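Pyridoxal phosphate homeostasis protein (Bifidobacterium adolescentis ATCC 15703, PDB 3CPG) probably binds pyridoxal 5'-phosphate and takes part in keeping the cell's supply of this cofactor in balance. Local coordinates at residues L53-T58 / H118-L123; G62-A67 / I75-P80; Q81-K86 / P133-I138. All blocks are in the same frame, centred on the assembly; numbering follows the deposited sequence.

All three contacts sit in one part of a TIM barrel, their centres about 8 to 10 Å apart. Contact 1 lies deepest, its centre about 7 Å from the centre of the chain, and joins strands 51-55 and 113-119 across strand 75-77, which lies between them in the sheet. Contact 2, whose segments both fall between those of contact 1 in the sequence, packs helix 61-69 on strand 75-77. Contact 3 interleaves with contact 1 along the chain and joins helix 80-96 to the residues leading into strand 137-141, which lies next to strand 113-119 in the sheet. Contacts 1 and 2 lie near Lys-57, the predicted cofactor lysine, unmodified here; contact 3 packs the outer layer near the start of strand 137-141.

Contact 1: L53-T58 / H118-L123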
loop_
_atom_site.group_PDB
_atom_site.type_symbol
_atom_site.label_atom_id
_atom_site.label_comp_id
_atom_site.label_asym_id
_atom_site.label_seq_id
_atom_site.Cartn_x
_atom_site.Cartn_y
_atom_site.Cartn_z
ATOM N N LEU A 53 -2.408 -3.487 -5.701
ATOM C CA LEU A 53 -2.991 -3.430 -4.369
ATOM C C LEU A 53 -4.378 -2.859 -4.577
ATOM O O LEU A 53 -4.530 -1.778 -5.150
ATOM C CB LEU A 53 -2.200 -2.504 -3.432
ATOM C CG LEU A 53 -2.823 -2.184 -2.055
ATOM C CD1 LEU A 53 -1.757 -1.630 -1.148
ATOM C CD2 LEU A 53 -3.938 -1.162 -2.163
ATOM N N ALA A 54 -5.399 -3.583 -4.140
ATOM C CA ALA A 54 -6.749 -3.079 -4.290
ATOM C C ALA A 54 -7.056 -2.217 -3.070
ATOM O O ALA A 54 -6.890 -2.667 -1.939
ATOM C CB ALA A 54 -7.742 -4.237 -4.386
ATOM N N ALA A 55 -7.459 -0.972 -3.308
ATOM C CA ALA A 55 -7.815 -0.057 -2.226
ATOM C C ALA A 55 -9.251 -0.451 -1.920
ATOM O O ALA A 55 -10.154 -0.179 -2.709
ATOM C CB ALA A 55 -7.742 1.390 -2.705
ATOM N N THR A 56 -9.454 -1.082 -0.770
ATOM C CA THR A 56 -10.770 -1.592 -0.409
ATOM C C THR A 56 -11.671 -0.744 0.482
ATOM O O THR A 56 -12.691 -1.232 0.977
ATOM C CB THR A 56 -10.618 -2.991 0.219
ATOM O OG1 THR A 56 -9.651 -2.944 1.280
ATOM C CG2 THR A 56 -10.141 -3.988 -0.834
ATOM N N LYS A 57 -11.324 0.525 0.671
ATOM C CA LYS A 57 -12.140 1.387 1.516
ATOM C C LYS A 57 -13.593 1.417 1.045
ATOM O O LYS A 57 -13.865 1.485 -0.156
ATOM C CB LYS A 57 -11.573 2.810 1.527
ATOM C CG LYS A 57 -11.507 3.464 0.155
ATOM C CD LYS A 57 -11.068 4.919 0.272
ATOM C CE LYS A 57 -11.017 5.593 -1.091
ATOM N NZ LYS A 57 -10.669 7.040 -0.987
ATOM N N THR A 58 -14.508 1.351 2.013
ATOM C CA THR A 58 -15.962 1.374 1.797
ATOM C C THR A 58 -16.541 0.145 1.095
ATOM O O THR A 58 -17.741 0.093 0.815
ATOM C CB THR A 58 -16.421 2.637 1.012
ATOM O OG1 THR A 58 -16.165 2.466 -0.385
ATOM C CG2 THR A 58 -15.682 3.873 1.508
ATOM N N HIS A 118 -2.394 -4.171 3.885
ATOM C CA HIS A 118 -1.800 -2.898 4.279
ATOM C C HIS A 118 -2.797 -1.853 4.738
ATOM O O HIS A 118 -3.987 -1.935 4.443
ATOM C CB HIS A 118 -1.027 -2.274 3.109
ATOM C CG HIS A 118 0.145 -3.078 2.645
ATOM N ND1 HIS A 118 1.127 -2.551 1.833
ATOM C CD2 HIS A 118 0.479 -4.375 2.849
ATOM C CE1 HIS A 118 2.017 -3.489 1.557
ATOM N NE2 HIS A 118 1.647 -4.604 2.160
ATOM N N LEU A 119 -2.288 -0.875 5.480
ATOM C CA LEU A 119 -3.092 0.261 5.901
ATOM C C LEU A 119 -2.481 1.329 5.009
ATOM O O LEU A 119 -1.266 1.541 5.040
ATOM C CB LEU A 119 -2.865 0.638 7.367
ATOM C CG LEU A 119 -3.706 1.872 7.733
ATOM C CD1 LEU A 119 -5.178 1.480 7.774
ATOM C CD2 LEU A 119 -3.283 2.440 9.072
ATOM N N ILE A 120 -3.301 1.978 4.191
ATOM C CA ILE A 120 -2.788 2.997 3.292
ATOM C C ILE A 120 -3.331 4.386 3.603
ATOM O O ILE A 120 -2.962 5.360 2.950
ATOM C CB ILE A 120 -3.087 2.627 1.822
ATOM C CG1 ILE A 120 -4.596 2.571 1.591
ATOM C CG2 ILE A 120 -2.477 1.268 1.500
ATOM C CD1 ILE A 120 -4.990 2.252 0.153
ATOM N N GLY A 121 -4.205 4.469 4.602
ATOM C CA GLY A 121 -4.760 5.752 5.006
ATOM C C GLY A 121 -3.988 6.258 6.215
ATOM O O GLY A 121 -3.226 5.501 6.818
ATOM N N GLN A 122 -4.175 7.524 6.578
ATOM C CA GLN A 122 -3.457 8.086 7.718
ATOM C C GLN A 122 -3.811 7.342 9.003
ATOM O O GLN A 122 -4.970 7.006 9.244
ATOM C CB GLN A 122 -3.763 9.579 7.864
ATOM C CG GLN A 122 -3.346 10.436 6.660
ATOM C CD GLN A 122 -1.910 10.197 6.210
ATOM O OE1 GLN A 122 -1.653 9.385 5.322
ATOM N NE2 GLN A 122 -0.971 10.903 6.826
ATOM N N LEU A 123 -2.798 7.093 9.825
ATOM C CA LEU A 123 -2.975 6.354 11.070
ATOM C C LEU A 123 -2.904 7.218 12.322
ATOM O O LEU A 123 -1.834 7.711 12.690
ATOM C CB LEU A 123 -1.916 5.251 11.154
ATOM C CG LEU A 123 -1.868 4.392 12.420
ATOM C CD1 LEU A 123 -3.221 3.731 12.658
ATOM C CD2 LEU A 123 -0.773 3.343 12.263
#
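The imidazole of His-118 meets the CD1 methyl of Leu-53 at a slant, 4.2 Å from ND1 to CD1. That same ND1 is hydrogen-bonded to Glu-139 on strand 137-141, a bond that probably fixes how the ring is turned, with Asp-136 and Thr-137 packed beside it. The rest of the contact is aliphatic. Leu-53 CD1 also lies 4.0 Å from Ile-120 CG2, the two side chains running side by side with their tips pointing opposite ways, and Ile-120 CD1 comes 4.1 Å from Ala-55 CB. Both branches of Ile-120 are used: with CG1 lodged between the backbone N and the carbonyl carbon (chi1 63°), the ethyl arm runs out to Ala-55 while CG2 faces Leu-53. In the sheet, Gly-76 of strand 75-77 lies between the two strands without a side chain, which is consistent with the close approach of Leu-53 and Ile-120 over it. Lys-57, the predicted attachment site for pyridoxal phosphate and unmodified here, follows just beyond Ala-55. The contact is therefore purely van der Waals, but polar groups border it: Glu-139, which holds His-118 ND1 from a third strand, and Arg-262 both touch Leu-53 and Ile-120.

Contact 2: G62-A67 / I75-P80; sequences GEIMAA and IGENRP
A beta-alpha-beta unit of the TIM barrel, made of strand 51-55, helix 61-69 and strand 75-77, is closed where Ile-64 on the helix packs against Ile-75 and Glu-77 on the strand. Each branch of Ile-64 has its own partner. CG2 meets CG2 of Ile-75 at 4.2 Å, methyl to methyl, while CD1 reaches out to the carboxylate of Glu-77. The helix residue can serve both because CG1 stands beside its backbone N, opposite the carbonyl carbon (chi1 -61°), and the chain then runs on extended to CD1, along the strand from Ile-75 toward Glu-77. Glu-77 answers with a bend in its own chain at chi2 (-71°), which turns the carboxylate to the helix side, and the two side chains cross obliquely. Ile-75 and Glu-77 flank Gly-76 on the outer surface of the barrel, and both also touch Phe-117 on strand 113-119. Ile-64 is further enclosed by Lys-86 and Leu-90 of helix 80-96. A buried carboxylate beside a methyl group needs polar company, and it has it: OE2 of Glu-77 is hydrogen-bonded to Thr-56 OG1 and forms a salt bridge with Lys-86 NZ. Ile-64 CD1 rests 3.7 Å from that same Glu-77 OE2.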
loop_
_atom_site.group_PDB
_atom_site.type_symbol
_atom_site.label_atom_id
_atom_site.label_comp_id
_atom_site.label_asym_id
_atom_site.label_seq_id
_atom_site.Cartn_x
_atom_site.Cartn_y
_atom_site.Cartn_z
ATOM N N GLY A 62 -17.775 -9.264 0.734
ATOM C CA GLY A 62 -18.147 -9.926 -0.502
ATOM C C GLY A 62 -17.462 -9.288 -1.697
ATOM O O GLY A 62 -16.957 -9.980 -2.584
ATOM N N GLU A 63 -17.449 -7.959 -1.722
ATOM C CA GLU A 63 -16.824 -7.212 -2.808
ATOM C C GLU A 63 -15.318 -7.461 -2.863
ATOM O O GLU A 63 -14.747 -7.709 -3.925
ATOM C CB GLU A 63 -17.072 -5.711 -2.624
ATOM C CG GLU A 63 -18.512 -5.286 -2.861
ATOM C CD GLU A 63 -18.732 -3.805 -2.601
ATOM O OE1 GLU A 63 -18.711 -3.394 -1.422
ATOM O OE2 GLU A 63 -18.917 -3.051 -3.579
ATOM N N ILE A 64 -14.672 -7.371 -1.711
ATOM C CA ILE A 64 -13.228 -7.575 -1.647
ATOM C C ILE A 64 -12.834 -8.977 -2.090
ATOM O O ILE A 64 -11.862 -9.149 -2.825
ATOM C CB ILE A 64 -12.702 -7.322 -0.221
ATOM C CG1 ILE A 64 -13.000 -5.875 0.177
ATOM C CG2 ILE A 64 -11.200 -7.610 -0.149
ATOM C CD1 ILE A 64 -12.684 -5.552 1.621
HETATM N N MSE A 65 -13.581 -9.983 -1.647
HETATM C CA MSE A 65 -13.264 -11.350 -2.031
HETATM C C MSE A 65 -13.492 -11.589 -3.524
HETATM O O MSE A 65 -12.824 -12.425 -4.132
HETATM C CB MSE A 65 -14.072 -12.340 -1.186
HETATM C CG MSE A 65 -13.666 -12.340 0.307
HETATM SE SE MSE A 65 -11.763 -12.568 0.567
HETATM C CE MSE A 65 -11.553 -14.228 -0.327
ATOM N N ALA A 66 -14.427 -10.857 -4.119
ATOM C CA ALA A 66 -14.666 -11.012 -5.549
ATOM C C ALA A 66 -13.407 -10.514 -6.257
ATOM O O ALA A 66 -12.988 -11.073 -7.270
ATOM C CB ALA A 66 -15.887 -10.197 -5.988
ATOM N N ALA A 67 -12.802 -9.459 -5.713
ATOM C CA ALA A 67 -11.586 -8.899 -6.297
ATOM C C ALA A 67 -10.414 -9.868 -6.148
ATOM O O ALA A 67 -9.636 -10.068 -7.081
ATOM C CB ALA A 67 -11.251 -7.568 -5.633
ATOM N N ILE A 75 -4.222 -6.160 -0.551
ATOM C CA ILE A 75 -5.265 -5.176 -0.299
ATOM C C ILE A 75 -4.786 -4.133 0.694
ATOM O O ILE A 75 -3.872 -4.379 1.482
ATOM C CB ILE A 75 -6.569 -5.809 0.264
ATOM C CG1 ILE A 75 -6.317 -6.380 1.660
ATOM C CG2 ILE A 75 -7.088 -6.883 -0.694
ATOM C CD1 ILE A 75 -7.562 -6.945 2.326
ATOM N N GLY A 76 -5.420 -2.970 0.650
ATOM C CA GLY A 76 -5.069 -1.895 1.551
ATOM C C GLY A 76 -6.311 -1.128 1.950
ATOM O O GLY A 76 -7.094 -0.715 1.096
ATOM N N GLU A 77 -6.499 -0.960 3.254
ATOM C CA GLU A 77 -7.639 -0.226 3.786
ATOM C C GLU A 77 -7.164 1.159 4.197
ATOM O O GLU A 77 -5.999 1.337 4.555
ATOM C CB GLU A 77 -8.215 -0.934 5.016
ATOM C CG GLU A 77 -9.031 -2.192 4.735
ATOM C CD GLU A 77 -10.384 -1.909 4.087
ATOM O OE1 GLU A 77 -10.918 -0.793 4.256
ATOM O OE2 GLU A 77 -10.927 -2.817 3.422
ATOM N N ASN A 78 -8.069 2.131 4.154
ATOM C CA ASN A 78 -7.733 3.497 4.537
ATOM C C ASN A 78 -7.928 3.762 6.023
ATOM O O ASN A 78 -7.076 4.373 6.672
ATOM C CB ASN A 78 -8.582 4.496 3.748
ATOM C CG ASN A 78 -7.889 4.992 2.501
ATOM O OD1 ASN A 78 -7.540 6.171 2.396
ATOM N ND2 ASN A 78 -7.677 4.096 1.548
ATOM N N ARG A 79 -9.051 3.302 6.565
ATOM C CA ARG A 79 -9.368 3.546 7.966
ATOM C C ARG A 79 -9.243 2.341 8.885
ATOM O O ARG A 79 -9.701 1.247 8.561
ATOM C CB ARG A 79 -10.792 4.100 8.087
ATOM C CG ARG A 79 -11.055 5.366 7.285
ATOM C CD ARG A 79 -12.450 5.900 7.564
ATOM N NE ARG A 79 -13.483 4.915 7.253
ATOM C CZ ARG A 79 -14.774 5.070 7.532
ATOM N NH1 ARG A 79 -15.195 6.176 8.131
ATOM N NH2 ARG A 79 -15.643 4.120 7.213
ATOM N N PRO A 80 -8.618 2.531 10.060
ATOM C CA PRO A 80 -8.455 1.437 11.018
ATOM C C PRO A 80 -9.794 0.810 11.407
ATOM O O PRO A 80 -9.867 -0.389 11.661
ATOM C CB PRO A 80 -7.769 2.118 12.200
ATOM C CG PRO A 80 -6.906 3.136 11.530
ATOM C CD PRO A 80 -7.831 3.710 10.471
#

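Contact 3: Q81-K86 / P133-I138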
loop_
_atom_site.group_PDB
_atom_site.type_symbol
_atom_site.label_atom_id
_atom_site.label_comp_id
_atom_site.label_asym_id
_atom_site.label_seq_id
_atom_site.Cartn_x
_atom_site.Cartn_y
_atom_site.Cartn_z
ATOM N N GLN A 81 -10.851 1.619 11.447
ATOM C CA GLN A 81 -12.173 1.115 11.816
ATOM C C GLN A 81 -12.671 0.096 10.802
ATOM O O GLN A 81 -13.377 -0.849 11.157
ATOM C CB GLN A 81 -13.187 2.257 11.923
ATOM C CG GLN A 81 -12.668 3.487 12.647
ATOM C CD GLN A 81 -12.131 4.536 11.689
ATOM O OE1 GLN A 81 -12.869 5.054 10.845
ATOM N NE2 GLN A 81 -10.846 4.858 11.813
ATOM N N GLU A 82 -12.315 0.288 9.536
ATOM C CA GLU A 82 -12.732 -0.655 8.507
ATOM C C GLU A 82 -11.867 -1.902 8.606
ATOM O O GLU A 82 -12.313 -3.005 8.294
ATOM C CB GLU A 82 -12.621 -0.029 7.114
ATOM C CG GLU A 82 -13.673 1.039 6.850
ATOM C CD GLU A 82 -13.767 1.409 5.385
ATOM O OE1 GLU A 82 -13.957 0.495 4.557
ATOM O OE2 GLU A 82 -13.650 2.611 5.058
ATOM N N VAL A 83 -10.624 -1.732 9.044
ATOM C CA VAL A 83 -9.739 -2.876 9.209
ATOM C C VAL A 83 -10.356 -3.779 10.273
ATOM O O VAL A 83 -10.514 -4.982 10.069
ATOM C CB VAL A 83 -8.325 -2.441 9.671
ATOM C CG1 VAL A 83 -7.503 -3.661 10.071
ATOM C CG2 VAL A 83 -7.626 -1.691 8.552
ATOM N N THR A 84 -10.726 -3.188 11.405
ATOM C CA THR A 84 -11.308 -3.960 12.494
ATOM C C THR A 84 -12.645 -4.592 12.118
ATOM O O THR A 84 -12.935 -5.720 12.509
ATOM C CB THR A 84 -11.483 -3.090 13.759
ATOM O OG1 THR A 84 -12.431 -2.047 13.507
ATOM C CG2 THR A 84 -10.156 -2.459 14.145
ATOM N N ALA A 85 -13.451 -3.886 11.338
ATOM C CA ALA A 85 -14.751 -4.415 10.941
ATOM C C ALA A 85 -14.680 -5.608 9.981
ATOM O O ALA A 85 -15.494 -6.530 10.067
ATOM C CB ALA A 85 -15.588 -3.307 10.311
ATOM N N LYS A 86 -13.689 -5.606 9.094
ATOM C CA LYS A 86 -13.573 -6.657 8.080
ATOM C C LYS A 86 -12.486 -7.715 8.272
ATOM O O LYS A 86 -12.534 -8.773 7.650
ATOM C CB LYS A 86 -13.370 -6.008 6.703
ATOM C CG LYS A 86 -14.570 -5.232 6.173
ATOM C CD LYS A 86 -14.260 -4.486 4.875
ATOM C CE LYS A 86 -13.795 -3.057 5.151
ATOM N NZ LYS A 86 -13.541 -2.279 3.902
ATOM N N PRO A 133 -2.570 -6.077 15.024
ATOM C CA PRO A 133 -2.917 -7.502 15.003
ATOM C C PRO A 133 -3.349 -7.993 13.622
ATOM O O PRO A 133 -3.527 -9.194 13.415
ATOM C CB PRO A 133 -4.072 -7.596 16.003
ATOM C CG PRO A 133 -3.848 -6.436 16.914
ATOM C CD PRO A 133 -3.447 -5.347 15.955
ATOM N N VAL A 134 -3.506 -7.067 12.681
ATOM C CA VAL A 134 -3.979 -7.420 11.347
ATOM C C VAL A 134 -3.080 -7.082 10.157
ATOM O O VAL A 134 -2.717 -7.962 9.377
ATOM C CB VAL A 134 -5.363 -6.774 11.093
ATOM C CG1 VAL A 134 -5.845 -7.088 9.686
ATOM C CG2 VAL A 134 -6.360 -7.271 12.125
ATOM N N VAL A 135 -2.730 -5.809 10.014
ATOM C CA VAL A 135 -1.916 -5.375 8.881
ATOM C C VAL A 135 -0.431 -5.710 9.005
ATOM O O VAL A 135 0.160 -5.569 10.078
ATOM C CB VAL A 135 -2.063 -3.851 8.648
ATOM C CG1 VAL A 135 -3.536 -3.477 8.576
ATOM C CG2 VAL A 135 -1.370 -3.079 9.754
ATOM N N ASP A 136 0.168 -6.162 7.906
ATOM C CA ASP A 136 1.590 -6.484 7.926
ATOM C C ASP A 136 2.440 -5.298 7.505
ATOM O O ASP A 136 3.647 -5.288 7.730
ATOM C CB ASP A 136 1.916 -7.690 7.038
ATOM C CG ASP A 136 0.982 -7.829 5.857
ATOM O OD1 ASP A 136 0.607 -6.810 5.243
ATOM O OD2 ASP A 136 0.635 -8.983 5.538
ATOM N N THR A 137 1.815 -4.307 6.881
ATOM C CA THR A 137 2.538 -3.115 6.460
ATOM C C THR A 137 1.693 -1.853 6.602
ATOM O O THR A 137 0.535 -1.819 6.188
ATOM C CB THR A 137 2.998 -3.204 4.987
ATOM O OG1 THR A 137 3.849 -4.342 4.809
ATOM C CG2 THR A 137 3.771 -1.947 4.600
ATOM N N ILE A 138 2.281 -0.822 7.199
ATOM C CA ILE A 138 1.616 0.472 7.357
ATOM C C ILE A 138 2.295 1.414 6.358
ATOM O O ILE A 138 3.424 1.861 6.575
ATOM C CB ILE A 138 1.788 1.025 8.790
ATOM C CG1 ILE A 138 1.106 0.090 9.794
ATOM C CG2 ILE A 138 1.196 2.429 8.877
ATOM C CD1 ILE A 138 1.376 0.442 11.257
#
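Val-83 on helix 80-96 packs on Val-134 and Val-135, and the contact between the segments is entirely apolar. One methyl does the work: Val-83 CG1 lies 3.8 Å from Val-134 CG1 and 3.9 Å from Val-134 CB, and touches Val-135 CG1 more loosely at 4.2 Å. Val-83 CG1 stands opposite the backbone N (chi1 170°) and points at Val-134, which leaves CG2 to pack on Glu-77. Between the two segments there are no polar bonds; within 81-86 there are several. Gln-81 O takes Thr-84 OG1 at 2.8 Å, well above its carbonyl plane, and on the same face of that plane the helical bond from Ala-85 N. One turn of helix also separates Glu-82 from Lys-86, whose NZ forms a salt bridge with Glu-82 OE1 at 2.9 Å on the anti side of the carboxylate. This ion pair is tied into the loop after strand 51-55, since Glu-82 OE1 also accepts from Thr-58 N and Lys-86 NZ also donates to Arg-59 O. In the fold, helix 80-96 lies outside the barrel wall: Val-83 touches Leu-119 of strand 113-119, Val-134 touches Phe-117 of that strand, and Val-135 leads through Asp-136 into strand 137-141, while Lys-86 reaches back to Ile-61 and Ile-64 of helix 61-69.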